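Local coordinates for protein glucosamine kinase (Streptacidiphilus jiangxiensis, PDB 6HWJ) that catalyses the ATP- and magnesium-dependent phosphorylation of D-glucosamine to D-glucosamine 6-phosphate and, to a lesser extent, acts on glucose, at residues W5-L16 and V60-R71; R74-A85 and A107-I115. All blocks are in the same frame, centred on the assembly; numbering follows the deposited sequence.

Overall arrangement
The two contacts follow one another along the chain and illustrate how place in a fold sets chemistry. Contact 1 (5-16 with 60-71) lays the N-terminal helix 5-11 over strands 57-65 and 69-72 of the first antiparallel sheet, and it is held by apolar packing and one cation-pi contact. Contact 2 (74-85 with 107-115) joins helix 79-88 to the edge strand 112-115 of the second sheet, largely through carboxylates that accept backbone N-H groups. Both are partly buried, but the second has more exposed residues. Strand 69-72 leads into helix 79-88, and the salt bridge between R71 NH1 and D77 OD2 (2.6 Å) ties the two contacts together.

Contact 1: W5-L16 and V60-R71; sequences WSELVAAADPAL and VPLVRDGAGGVR
One face of the W5 indole is covered by R64, whose NE rides above the six-membered ring while the guanidinium stands almost upright on the ring, the two planes 88° apart. The setting is helix 5-11 packed across a beta hairpin, strands 57-65 and 69-72, whose turn carries a classic beta bulge at G68 and G69 facing D65. The pair makes a cation-pi contact: R64 CZ lies 4.1 Å from the centroid of the five-membered ring of W5. W5 CD1 meets the guanidinium at its edge, and L8 CD1 sits over the centre of one guanidinium face, 3.3 Å from R64 CZ. At the edge of the indole, near its plane, comes V70 CG2. R64 is extended from CG to NE, which carries CD over the face of the six-membered ring in a CH-pi contact before NH1 bonds the backbone O of P3. Deeper in, V70 CG1 touches A12 CB at 3.9 Å, and L62 meets W5, V9 and L16. With CG anti to the backbone N (chi1 -179°), L16 sends its branches toward L62 and the R71 backbone: L16 CD2 reaches L62 CD2 at 3.8 Å, and L16 CD1 rests 3.5 Å from R71 C.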
ATOM      1  N   TRP A   5     -19.389   1.505  29.105  1.00 35.89           N
ATOM      2  CA  TRP A   5     -18.812   2.184  27.954  1.00 34.57           C
ATOM      3  C   TRP A   5     -19.890   2.635  26.977  1.00 33.62           C
ATOM      4  O   TRP A   5     -19.774   3.706  26.375  1.00 33.92           O
ATOM      5  CB  TRP A   5     -17.820   1.263  27.255  1.00 34.31           C
ATOM      6  CG  TRP A   5     -16.525   1.055  27.975  1.00 33.58           C
ATOM      7  CD1 TRP A   5     -16.178  -0.023  28.737  1.00 31.84           C
ATOM      8  CD2 TRP A   5     -15.391   1.928  27.980  1.00 33.38           C
ATOM      9  NE1 TRP A   5     -14.909   0.123  29.196  1.00 32.01           N
ATOM     10  CE2 TRP A   5     -14.396   1.309  28.749  1.00 31.28           C
ATOM     11  CE3 TRP A   5     -15.122   3.172  27.407  1.00 33.83           C
ATOM     12  CZ2 TRP A   5     -13.152   1.890  28.976  1.00 32.74           C
ATOM     13  CZ3 TRP A   5     -13.890   3.744  27.623  1.00 30.97           C
ATOM     14  CH2 TRP A   5     -12.920   3.107  28.404  1.00 34.16           C
ATOM     15  N   SER A   6     -20.947   1.829  26.805  1.00 32.12           N
ATOM     16  CA  SER A   6     -22.010   2.180  25.870  1.00 32.63           C
ATOM     17  C   SER A   6     -22.675   3.495  26.253  1.00 31.93           C
ATOM     18  O   SER A   6     -22.927   4.344  25.393  1.00 30.78           O
ATOM     19  CB  SER A   6     -23.067   1.064  25.811  1.00 36.94           C
ATOM     20  OG  SER A   6     -22.470  -0.172  25.444  1.00 42.11           O
ATOM     21  N   GLU A   7     -22.995   3.664  27.537  1.00 32.48           N
ATOM     22  CA  GLU A   7     -23.644   4.888  27.992  1.00 38.04           C
ATOM     23  C   GLU A   7     -22.711   6.085  27.888  1.00 35.08           C
ATOM     24  O   GLU A   7     -23.152   7.197  27.585  1.00 32.29           O
ATOM     25  CB  GLU A   7     -24.114   4.736  29.440  1.00 48.30           C
ATOM     26  CG  GLU A   7     -25.149   3.659  29.679  1.00 58.71           C
ATOM     27  CD  GLU A   7     -25.396   3.439  31.168  1.00 70.04           C
ATOM     28  OE1 GLU A   7     -26.483   3.813  31.662  1.00 75.61           O
ATOM     29  OE2 GLU A   7     -24.490   2.908  31.850  1.00 72.55           O
ATOM     30  N   LEU A   8     -21.423   5.892  28.167  1.00 35.50           N
ATOM     31  CA  LEU A   8     -20.479   6.993  28.022  1.00 35.19           C
ATOM     32  C   LEU A   8     -20.386   7.438  26.566  1.00 30.07           C
ATOM     33  O   LEU A   8     -20.345   8.637  26.278  1.00 29.90           O
ATOM     34  CB  LEU A   8     -19.097   6.586  28.545  1.00 35.25           C
ATOM     35  CG  LEU A   8     -18.922   6.506  30.065  1.00 34.98           C
ATOM     36  CD1 LEU A   8     -17.546   5.915  30.385  1.00 34.33           C
ATOM     37  CD2 LEU A   8     -19.085   7.865  30.750  1.00 38.17           C
ATOM     38  N   VAL A   9     -20.338   6.487  25.629  1.00 28.76           N
ATOM     39  CA  VAL A   9     -20.197   6.861  24.225  1.00 30.36           C
ATOM     40  C   VAL A   9     -21.488   7.492  23.718  1.00 34.16           C
ATOM     41  O   VAL A   9     -21.466   8.489  22.988  1.00 31.50           O
ATOM     42  CB  VAL A   9     -19.784   5.639  23.386  1.00 31.30           C
ATOM     43  CG1 VAL A   9     -19.777   5.972  21.909  1.00 30.24           C
ATOM     44  CG2 VAL A   9     -18.393   5.152  23.807  1.00 30.53           C
ATOM     45  N   ALA A  10     -22.640   6.932  24.108  1.00 34.15           N
ATOM     46  CA  ALA A  10     -23.910   7.516  23.693  1.00 37.36           C
ATOM     47  C   ALA A  10     -24.063   8.939  24.211  1.00 35.55           C
ATOM     48  O   ALA A  10     -24.688   9.771  23.550  1.00 32.97           O
ATOM     49  CB  ALA A  10     -25.077   6.653  24.192  1.00 36.74           C
ATOM     50  N   ALA A  11     -23.488   9.246  25.379  1.00 33.44           N
ATOM     51  CA  ALA A  11     -23.634  10.571  25.963  1.00 34.68           C
ATOM     52  C   ALA A  11     -22.520  11.513  25.545  1.00 34.47           C
ATOM     53  O   ALA A  11     -22.554  12.690  25.918  1.00 33.31           O
ATOM     54  CB  ALA A  11     -23.673  10.482  27.496  1.00 34.61           C
ATOM     55  N   ALA A  12     -21.523  11.018  24.803  1.00 32.57           N
ATOM     56  CA  ALA A  12     -20.373  11.844  24.478  1.00 35.45           C
ATOM     57  C   ALA A  12     -20.657  12.716  23.261  1.00 33.06           C
ATOM     58  O   ALA A  12     -21.503  12.407  22.411  1.00 34.13           O
ATOM     59  CB  ALA A  12     -19.146  10.977  24.228  1.00 37.41           C
ATOM     60  N   ASP A  13     -19.929  13.817  23.179  1.00 33.06           N
ATOM     61  CA  ASP A  13     -20.003  14.675  22.008  1.00 33.87           C
ATOM     62  C   ASP A  13     -19.630  13.869  20.770  1.00 33.28           C
ATOM     63  O   ASP A  13     -18.664  13.088  20.802  1.00 32.34           O
ATOM     64  CB  ASP A  13     -19.073  15.881  22.182  1.00 35.65           C
ATOM     65  CG  ASP A  13     -19.209  16.891  21.078  1.00 36.29           C
ATOM     66  OD1 ASP A  13     -18.902  16.572  19.927  1.00 38.39           O
ATOM     67  OD2 ASP A  13     -19.615  18.031  21.366  1.00 40.78           O
ATOM     68  N   PRO A  14     -20.383  14.002  19.673  1.00 34.61           N
ATOM     69  CA  PRO A  14     -20.082  13.191  18.478  1.00 36.82           C
ATOM     70  C   PRO A  14     -18.679  13.395  17.933  1.00 38.40           C
ATOM     71  O   PRO A  14     -18.180  12.514  17.205  1.00 36.63           O
ATOM     72  CB  PRO A  14     -21.140  13.645  17.464  1.00 39.06           C
ATOM     73  CG  PRO A  14     -22.269  14.138  18.292  1.00 38.92           C
ATOM     74  CD  PRO A  14     -21.647  14.755  19.524  1.00 39.10           C
ATOM     75  N   ALA A  15     -18.021  14.514  18.255  1.00 33.86           N
ATOM     76  CA  ALA A  15     -16.636  14.718  17.826  1.00 33.78           C
ATOM     77  C   ALA A  15     -15.675  13.704  18.432  1.00 34.34           C
ATOM     78  O   ALA A  15     -14.502  13.667  18.039  1.00 32.39           O
ATOM     79  CB  ALA A  15     -16.180  16.140  18.206  1.00 40.82           C
ATOM     80  N   LEU A  16     -16.147  12.885  19.382  1.00 32.67           N
ATOM     81  CA  LEU A  16     -15.328  11.828  19.952  1.00 32.15           C
ATOM     82  C   LEU A  16     -14.630  11.004  18.876  1.00 32.67           C
ATOM     83  O   LEU A  16     -13.477  10.603  19.047  1.00 33.34           O
ATOM     84  CB  LEU A  16     -16.210  10.929  20.815  1.00 33.44           C
ATOM     85  CG  LEU A  16     -15.558   9.750  21.542  1.00 36.76           C
ATOM     86  CD1 LEU A  16     -14.665  10.244  22.671  1.00 36.50           C
ATOM     87  CD2 LEU A  16     -16.637   8.825  22.072  1.00 37.09           C
ATOM     88  N   VAL A  60     -12.203   3.957  17.398  1.00 26.64           N
ATOM     89  CA  VAL A  60     -11.902   5.043  18.323  1.00 26.26           C
ATOM     90  C   VAL A  60     -11.098   4.511  19.498  1.00 27.01           C
ATOM     91  O   VAL A  60     -11.629   3.705  20.278  1.00 25.29           O
ATOM     92  CB  VAL A  60     -13.188   5.724  18.824  1.00 26.68           C
ATOM     93  CG1 VAL A  60     -12.804   6.976  19.602  1.00 27.14           C
ATOM     94  CG2 VAL A  60     -14.119   6.068  17.657  1.00 27.28           C
ATOM     95  N   PRO A  61      -9.837   4.930  19.672  1.00 25.77           N
ATOM     96  CA  PRO A  61      -9.153   4.644  20.932  1.00 25.43           C
ATOM     97  C   PRO A  61      -9.738   5.521  22.018  1.00 25.78           C
ATOM     98  O   PRO A  61      -9.825   6.741  21.865  1.00 27.08           O
ATOM     99  CB  PRO A  61      -7.682   4.990  20.634  1.00 28.77           C
ATOM    100  CG  PRO A  61      -7.777   6.090  19.619  1.00 31.25           C
ATOM    101  CD  PRO A  61      -9.021   5.785  18.783  1.00 26.33           C
ATOM    102  N   LEU A  62     -10.156   4.897  23.112  1.00 25.48           N
ATOM    103  CA  LEU A  62     -10.909   5.581  24.140  1.00 25.88           C
ATOM    104  C   LEU A  62     -10.177   5.551  25.473  1.00 27.42           C
ATOM    105  O   LEU A  62      -9.488   4.580  25.819  1.00 25.41           O
ATOM    106  CB  LEU A  62     -12.299   4.950  24.319  1.00 28.03           C
ATOM    107  CG  LEU A  62     -13.229   5.112  23.122  1.00 30.64           C
ATOM    108  CD1 LEU A  62     -14.330   4.061  23.216  1.00 29.88           C
ATOM    109  CD2 LEU A  62     -13.825   6.512  23.062  1.00 30.98           C
ATOM    110  N   VAL A  63     -10.370   6.618  26.232  1.00 26.66           N
ATOM    111  CA  VAL A  63      -9.845   6.705  27.595  1.00 31.00           C
ATOM    112  C   VAL A  63     -10.892   7.377  28.467  1.00 31.55           C
ATOM    113  O   VAL A  63     -11.462   8.415  28.102  1.00 30.58           O
ATOM    114  CB  VAL A  63      -8.506   7.465  27.638  1.00 33.96           C
ATOM    115  CG1 VAL A  63      -8.719   8.924  27.287  1.00 36.26           C
ATOM    116  CG2 VAL A  63      -7.853   7.315  29.016  1.00 36.54           C
ATOM    117  N   ARG A  64     -11.164   6.783  29.616  1.00 32.42           N
ATOM    118  CA  ARG A  64     -12.025   7.445  30.582  1.00 34.64           C
ATOM    119  C   ARG A  64     -11.242   8.572  31.247  1.00 35.72           C
ATOM    120  O   ARG A  64     -10.100   8.392  31.660  1.00 39.78           O
ATOM    121  CB  ARG A  64     -12.551   6.438  31.597  1.00 36.21           C
ATOM    122  CG  ARG A  64     -13.613   5.492  31.000  1.00 35.97           C
ATOM    123  CD  ARG A  64     -14.075   4.427  31.986  1.00 40.42           C
ATOM    124  NE  ARG A  64     -15.005   3.467  31.393  1.00 42.81           N
ATOM    125  CZ  ARG A  64     -16.227   3.222  31.847  1.00 51.73           C
ATOM    126  NH1 ARG A  64     -16.702   3.866  32.917  1.00 55.49           N
ATOM    127  NH2 ARG A  64     -16.986   2.333  31.229  1.00 52.56           N
ATOM    128  N   ASP A  65     -11.833   9.764  31.286  1.00 33.53           N
ATOM    129  CA  ASP A  65     -11.210  10.930  31.898  1.00 31.78           C
ATOM    130  C   ASP A  65     -12.250  11.568  32.791  1.00 33.13           C
ATOM    131  O   ASP A  65     -13.366  11.832  32.337  1.00 31.04           O
ATOM    132  CB  ASP A  65     -10.706  11.921  30.844  1.00 30.90           C
ATOM    133  CG  ASP A  65      -9.804  13.010  31.441  1.00 34.73           C
ATOM    134  OD1 ASP A  65     -10.118  13.526  32.533  1.00 33.83           O
ATOM    135  OD2 ASP A  65      -8.786  13.362  30.807  1.00 33.25           O
ATOM    136  N   GLY A  66     -11.890  11.789  34.058  1.00 31.67           N
ATOM    137  CA  GLY A  66     -12.815  12.373  35.007  1.00 34.60           C
ATOM    138  C   GLY A  66     -13.257  13.766  34.649  1.00 32.72           C
ATOM    139  O   GLY A  66     -14.272  14.243  35.169  1.00 33.20           O
ATOM    140  N   ALA A  67     -12.522  14.442  33.766  1.00 32.57           N
ATOM    141  CA  ALA A  67     -12.961  15.762  33.319  1.00 36.22           C
ATOM    142  C   ALA A  67     -14.252  15.659  32.507  1.00 43.82           C
ATOM    143  O   ALA A  67     -15.269  16.281  32.853  1.00 52.78           O
ATOM    144  CB  ALA A  67     -11.854  16.437  32.511  1.00 34.41           C
ATOM    145  N   GLY A  68     -14.241  14.864  31.444  1.00 42.87           N
ATOM    146  CA  GLY A  68     -15.387  14.813  30.548  1.00 41.21           C
ATOM    147  C   GLY A  68     -16.131  13.491  30.487  1.00 38.50           C
ATOM    148  O   GLY A  68     -17.125  13.369  29.767  1.00 40.12           O
ATOM    149  N   GLY A  69     -15.677  12.501  31.240  1.00 34.87           N
ATOM    150  CA  GLY A  69     -16.295  11.191  31.212  1.00 32.30           C
ATOM    151  C   GLY A  69     -15.506  10.227  30.344  1.00 31.82           C
ATOM    152  O   GLY A  69     -14.857   9.294  30.838  1.00 32.87           O
ATOM    153  N   VAL A  70     -15.551  10.443  29.034  1.00 31.93           N
ATOM    154  CA  VAL A  70     -14.738   9.689  28.094  1.00 29.24           C
ATOM    155  C   VAL A  70     -14.240  10.663  27.041  1.00 28.26           C
ATOM    156  O   VAL A  70     -14.896  11.652  26.721  1.00 29.14           O
ATOM    157  CB  VAL A  70     -15.508   8.520  27.461  1.00 34.14           C
ATOM    158  CG1 VAL A  70     -16.599   9.055  26.518  1.00 34.59           C
ATOM    159  CG2 VAL A  70     -14.568   7.599  26.716  1.00 35.64           C
ATOM    160  N   ARG A  71     -13.068  10.392  26.501  1.00 27.95           N
ATOM    161  CA  ARG A  71     -12.580  11.151  25.364  1.00 30.05           C
ATOM    162  C   ARG A  71     -11.716  10.249  24.500  1.00 29.20           C
ATOM    163  O   ARG A  71     -11.357   9.138  24.885  1.00 27.58           O
ATOM    164  CB  ARG A  71     -11.818  12.395  25.823  1.00 34.48           C
ATOM    165  CG  ARG A  71     -10.563  12.089  26.601  1.00 35.28           C
ATOM    166  CD  ARG A  71      -9.887  13.383  27.128  1.00 34.44           C
ATOM    167  NE  ARG A  71      -8.793  13.055  28.031  1.00 33.98           N
ATOM    168  CZ  ARG A  71      -7.615  12.577  27.636  1.00 33.31           C
ATOM    169  NH1 ARG A  71      -7.375  12.381  26.341  1.00 32.50           N
ATOM    170  NH2 ARG A  71      -6.675  12.298  28.525  1.00 32.39           N
TER

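Contact 2: R74-A85 and A107-I115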
ATOM      1  N   ARG A  74      -5.203  10.408  23.176  1.00 32.14           N
ATOM      2  CA  ARG A  74      -4.133  11.157  22.542  1.00 33.10           C
ATOM      3  C   ARG A  74      -2.788  10.518  22.863  1.00 32.32           C
ATOM      4  O   ARG A  74      -2.660   9.835  23.886  1.00 33.49           O
ATOM      5  CB  ARG A  74      -4.127  12.614  23.037  1.00 38.21           C
ATOM      6  CG  ARG A  74      -5.396  13.394  22.720  1.00 50.60           C
ATOM      7  CD  ARG A  74      -5.464  14.676  23.530  1.00 68.35           C
ATOM      8  NE  ARG A  74      -6.723  15.389  23.321  1.00 85.98           N
ATOM      9  CZ  ARG A  74      -7.176  16.365  24.103  1.00100.39           C
ATOM     10  NH1 ARG A  74      -6.480  16.755  25.163  1.00105.16           N
ATOM     11  NH2 ARG A  74      -8.331  16.951  23.826  1.00105.87           N
ATOM     12  N   PRO A  75      -1.781  10.697  22.013  1.00 31.81           N
ATOM     13  CA  PRO A  75      -0.440  10.229  22.367  1.00 36.14           C
ATOM     14  C   PRO A  75      -0.028  10.743  23.734  1.00 34.12           C
ATOM     15  O   PRO A  75      -0.181  11.923  24.045  1.00 32.54           O
ATOM     16  CB  PRO A  75       0.439  10.806  21.249  1.00 38.43           C
ATOM     17  CG  PRO A  75      -0.474  10.936  20.093  1.00 37.12           C
ATOM     18  CD  PRO A  75      -1.807  11.334  20.683  1.00 34.98           C
ATOM     19  N   GLY A  76       0.454   9.838  24.566  1.00 35.11           N
ATOM     20  CA  GLY A  76       0.768  10.145  25.947  1.00 35.73           C
ATOM     21  C   GLY A  76      -0.303   9.740  26.935  1.00 34.00           C
ATOM     22  O   GLY A  76      -0.029   9.686  28.144  1.00 34.04           O
ATOM     23  N   ASP A  77      -1.515   9.451  26.455  1.00 31.78           N
ATOM     24  CA  ASP A  77      -2.565   8.973  27.348  1.00 30.51           C
ATOM     25  C   ASP A  77      -2.311   7.536  27.763  1.00 30.71           C
ATOM     26  O   ASP A  77      -2.781   7.110  28.831  1.00 32.07           O
ATOM     27  CB  ASP A  77      -3.938   9.101  26.676  1.00 30.95           C
ATOM     28  CG  ASP A  77      -4.477  10.523  26.695  1.00 36.39           C
ATOM     29  OD1 ASP A  77      -4.073  11.340  27.574  1.00 36.70           O
ATOM     30  OD2 ASP A  77      -5.331  10.833  25.848  1.00 34.74           O
ATOM     31  N   GLY A  78      -1.587   6.771  26.936  1.00 29.69           N
ATOM     32  CA  GLY A  78      -1.251   5.392  27.241  1.00 28.52           C
ATOM     33  C   GLY A  78      -2.148   4.334  26.607  1.00 27.44           C
ATOM     34  O   GLY A  78      -1.992   3.148  26.925  1.00 30.11           O
ATOM     35  N   THR A  79      -3.044   4.709  25.715  1.00 27.02           N
ATOM     36  CA  THR A  79      -3.942   3.720  25.120  1.00 27.48           C
ATOM     37  C   THR A  79      -3.221   2.851  24.092  1.00 26.12           C
ATOM     38  O   THR A  79      -3.467   1.642  24.020  1.00 27.55           O
ATOM     39  CB  THR A  79      -5.147   4.414  24.483  1.00 26.21           C
ATOM     40  OG1 THR A  79      -5.833   5.205  25.461  1.00 28.46           O
ATOM     41  CG2 THR A  79      -6.104   3.375  23.926  1.00 25.76           C
ATOM     42  N   ALA A  80      -2.340   3.452  23.292  1.00 26.95           N
ATOM     43  CA  ALA A  80      -1.509   2.680  22.374  1.00 29.21           C
ATOM     44  C   ALA A  80      -0.588   1.757  23.152  1.00 28.93           C
ATOM     45  O   ALA A  80      -0.390   0.601  22.782  1.00 28.47           O
ATOM     46  CB  ALA A  80      -0.692   3.622  21.487  1.00 26.09           C
ATOM     47  N   GLU A  81      -0.017   2.265  24.242  1.00 28.20           N
ATOM     48  CA  GLU A  81       0.746   1.453  25.176  1.00 30.35           C
ATOM     49  C   GLU A  81      -0.056   0.269  25.670  1.00 26.99           C
ATOM     50  O   GLU A  81       0.468  -0.851  25.745  1.00 27.07           O
ATOM     51  CB  GLU A  81       1.176   2.362  26.345  1.00 34.59           C
ATOM     52  CG  GLU A  81       2.010   1.768  27.379  1.00 44.08           C
ATOM     53  CD  GLU A  81       2.406   2.827  28.415  1.00 49.59           C
ATOM     54  OE1 GLU A  81       2.152   2.600  29.614  1.00 51.16           O
ATOM     55  OE2 GLU A  81       2.933   3.888  27.996  1.00 43.93           O
ATOM     56  N   HIS A  82      -1.328   0.492  26.030  1.00 26.86           N
ATOM     57  CA  HIS A  82      -2.142  -0.603  26.549  1.00 27.61           C
ATOM     58  C   HIS A  82      -2.528  -1.596  25.454  1.00 26.82           C
ATOM     59  O   HIS A  82      -2.704  -2.788  25.731  1.00 29.10           O
ATOM     60  CB  HIS A  82      -3.389  -0.050  27.232  1.00 30.61           C
ATOM     61  CG  HIS A  82      -3.124   0.461  28.616  1.00 31.90           C
ATOM     62  ND1 HIS A  82      -2.344   1.577  28.858  1.00 34.00           N
ATOM     63  CD2 HIS A  82      -3.468  -0.027  29.834  1.00 34.19           C
ATOM     64  CE1 HIS A  82      -2.242   1.769  30.162  1.00 33.05           C
ATOM     65  NE2 HIS A  82      -2.908   0.805  30.777  1.00 33.86           N
ATOM     66  N   LEU A  83      -2.667  -1.137  24.217  1.00 25.92           N
ATOM     67  CA  LEU A  83      -2.878  -2.088  23.128  1.00 28.74           C
ATOM     68  C   LEU A  83      -1.654  -2.986  22.961  1.00 25.71           C
ATOM     69  O   LEU A  83      -1.783  -4.207  22.813  1.00 26.70           O
ATOM     70  CB  LEU A  83      -3.184  -1.348  21.832  1.00 25.15           C
ATOM     71  CG  LEU A  83      -3.331  -2.272  20.603  1.00 28.03           C
ATOM     72  CD1 LEU A  83      -4.594  -3.096  20.705  1.00 28.90           C
ATOM     73  CD2 LEU A  83      -3.330  -1.471  19.320  1.00 27.13           C
ATOM     74  N   VAL A  84      -0.465  -2.402  22.998  1.00 25.92           N
ATOM     75  CA  VAL A  84       0.753  -3.195  22.881  1.00 26.15           C
ATOM     76  C   VAL A  84       0.855  -4.189  24.035  1.00 30.30           C
ATOM     77  O   VAL A  84       1.212  -5.350  23.837  1.00 31.88           O
ATOM     78  CB  VAL A  84       1.976  -2.277  22.815  1.00 30.98           C
ATOM     79  CG1 VAL A  84       3.255  -3.093  22.841  1.00 29.52           C
ATOM     80  CG2 VAL A  84       1.898  -1.423  21.542  1.00 32.01           C
ATOM     81  N   ALA A  85       0.489  -3.765  25.247  1.00 30.27           N
ATOM     82  CA  ALA A  85       0.553  -4.673  26.389  1.00 33.74           C
ATOM     83  C   ALA A  85      -0.415  -5.835  26.218  1.00 35.09           C
ATOM     84  O   ALA A  85      -0.080  -6.978  26.545  1.00 36.76           O
ATOM     85  CB  ALA A  85       0.266  -3.905  27.692  1.00 34.64           C
ATOM     86  N   ALA A 107       6.419  -6.877  22.651  1.00 30.84           N
ATOM     87  CA  ALA A 107       6.825  -6.689  24.039  1.00 31.59           C
ATOM     88  C   ALA A 107       6.039  -5.528  24.624  1.00 32.64           C
ATOM     89  O   ALA A 107       5.704  -4.576  23.905  1.00 32.27           O
ATOM     90  CB  ALA A 107       8.332  -6.407  24.165  1.00 32.72           C
ATOM     91  N   PRO A 108       5.729  -5.578  25.930  1.00 31.81           N
ATOM     92  CA  PRO A 108       4.925  -4.518  26.559  1.00 31.93           C
ATOM     93  C   PRO A 108       5.726  -3.237  26.786  1.00 33.91           C
ATOM     94  O   PRO A 108       5.896  -2.769  27.919  1.00 33.52           O
ATOM     95  CB  PRO A 108       4.486  -5.181  27.876  1.00 34.10           C
ATOM     96  CG  PRO A 108       5.662  -6.099  28.230  1.00 37.16           C
ATOM     97  CD  PRO A 108       6.162  -6.619  26.898  1.00 35.85           C
ATOM     98  N   VAL A 109       6.215  -2.644  25.692  1.00 29.55           N
ATOM     99  CA  VAL A 109       6.986  -1.401  25.813  1.00 31.01           C
ATOM    100  C   VAL A 109       6.061  -0.238  26.152  1.00 33.44           C
ATOM    101  O   VAL A 109       4.835  -0.282  25.936  1.00 37.59           O
ATOM    102  CB  VAL A 109       7.788  -1.114  24.529  1.00 30.50           C
ATOM    103  CG1 VAL A 109       8.824  -2.216  24.293  1.00 29.83           C
ATOM    104  CG2 VAL A 109       6.860  -0.963  23.322  1.00 28.29           C
ATOM    105  N   THR A 110       6.661   0.829  26.679  1.00 33.61           N
ATOM    106  CA  THR A 110       5.919   1.941  27.259  1.00 36.35           C
ATOM    107  C   THR A 110       6.473   3.256  26.739  1.00 33.14           C
ATOM    108  O   THR A 110       7.594   3.324  26.246  1.00 32.53           O
ATOM    109  CB  THR A 110       6.000   1.940  28.801  1.00 40.49           C
ATOM    110  OG1 THR A 110       7.373   1.912  29.197  1.00 41.61           O
ATOM    111  CG2 THR A 110       5.297   0.723  29.382  1.00 44.10           C
ATOM    112  N   GLY A 111       5.681   4.303  26.880  1.00 33.06           N
ATOM    113  CA  GLY A 111       6.059   5.625  26.407  1.00 36.72           C
ATOM    114  C   GLY A 111       5.513   5.881  25.014  1.00 38.19           C
ATOM    115  O   GLY A 111       5.754   5.094  24.097  1.00 37.82           O
ATOM    116  N   GLU A 112       4.775   6.962  24.840  1.00 34.76           N
ATOM    117  CA  GLU A 112       4.102   7.230  23.583  1.00 33.44           C
ATOM    118  C   GLU A 112       4.557   8.552  22.996  1.00 35.18           C
ATOM    119  O   GLU A 112       4.788   9.523  23.728  1.00 35.95           O
ATOM    120  CB  GLU A 112       2.574   7.263  23.769  1.00 30.20           C
ATOM    121  CG  GLU A 112       1.978   5.933  24.157  1.00 28.18           C
ATOM    122  CD  GLU A 112       0.477   5.996  24.355  1.00 29.84           C
ATOM    123  OE1 GLU A 112      -0.086   7.122  24.329  1.00 29.51           O
ATOM    124  OE2 GLU A 112      -0.135   4.931  24.547  1.00 30.56           O
ATOM    125  N   ARG A 113       4.663   8.587  21.673  1.00 31.01           N
ATOM    126  CA  ARG A 113       4.999   9.811  20.953  1.00 32.17           C
ATOM    127  C   ARG A 113       4.249   9.809  19.631  1.00 33.10           C
ATOM    128  O   ARG A 113       4.375   8.863  18.845  1.00 33.12           O
ATOM    129  CB  ARG A 113       6.515   9.901  20.738  1.00 37.77           C
ATOM    130  CG  ARG A 113       6.958  11.084  19.900  1.00 40.42           C
ATOM    131  CD  ARG A 113       8.480  11.261  19.943  1.00 45.34           C
ATOM    132  NE  ARG A 113       9.212  10.148  19.347  1.00 45.62           N
ATOM    133  CZ  ARG A 113       9.482  10.033  18.047  1.00 49.95           C
ATOM    134  NH1 ARG A 113      10.180   8.995  17.600  1.00 51.28           N
ATOM    135  NH2 ARG A 113       9.059  10.951  17.188  1.00 49.69           N
ATOM    136  N   GLY A 114       3.465  10.857  19.388  1.00 32.85           N
ATOM    137  CA  GLY A 114       2.720  10.946  18.148  1.00 31.79           C
ATOM    138  C   GLY A 114       3.584  11.391  16.988  1.00 38.44           C
ATOM    139  O   GLY A 114       4.550  12.134  17.149  1.00 41.39           O
ATOM    140  N   ILE A 115       3.224  10.916  15.792  1.00 41.27           N
ATOM    141  CA  ILE A 115       3.905  11.289  14.557  1.00 46.78           C
ATOM    142  C   ILE A 115       2.858  11.423  13.462  1.00 54.53           C
ATOM    143  O   ILE A 115       1.856  10.703  13.447  1.00 56.02           O
ATOM    144  CB  ILE A 115       4.987  10.275  14.123  1.00 46.36           C
ATOM    145  CG1 ILE A 115       4.410   8.866  14.075  1.00 46.18           C
ATOM    146  CG2 ILE A 115       6.179  10.355  15.060  1.00 50.53           C
ATOM    147  CD1 ILE A 115       5.260   7.891  13.283  1.00 51.36           C
TER
HETATM  148  O   HOH W   1      -2.652   6.965  23.700  1.00 32.12           O
HETATM  149  O   HOH W   2       2.837  -1.875  26.765  1.00 31.72           O
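E112 reaches from strand 112-115 to the start of helix 79-88 and shows how one carboxylate can organise a turn and a helix N-terminus together. Its chain is extended beyond CG, and the two oxygens divide the work. E112 OE2 takes the N-H of E81 N with its anti lone pair in a nearly straight bond (2.7 Å, 172°). E112 OE1 uses its own anti lone pair for G76 N at 2.8 Å and is met by G78 N at 3.0 Å from well above the carboxylate plane. A water donates to both E112 OE1 and R74 O and accepts from T79 N. Several bonds thus fix the rotation of the carboxylate, and the helix N-terminus would probably favour its charged form. The type II turn R74-D77, with D77 OD2 accepting from R74 N as well as pairing with R71, presents the G76 N-H; G78 is the N-cap residue.

E81, whose N-H E112 holds, sends its own side chain back: CG is anti to the backbone N (chi1 -177°), and E81 OE2 receives G111 N at 3.0 Å, 47° out of the carboxylate plane.

Packing is also close where P75 CB lies 3.6 Å from G114 N and V84 CG1 comes within 3.1 Å of A107 O. The exposed side, with G76, P108, T110 and G111, is looser: A85 CB and P108 CB are 4.4 Å apart, and a second water donates to both E81 O and V109 O.

Strand 112-115 probably borders the ATP site, since R113, salt-bridged to E128, lies beside Y187, an inferred ATP-binding residue. Buried A80 and V84 face the six-stranded antiparallel sheet: A80 meets strand 123-126, L83 and V84 meet strands 130-134 and 179-186, and residues 112-115 form an outermost strand of that same sheet.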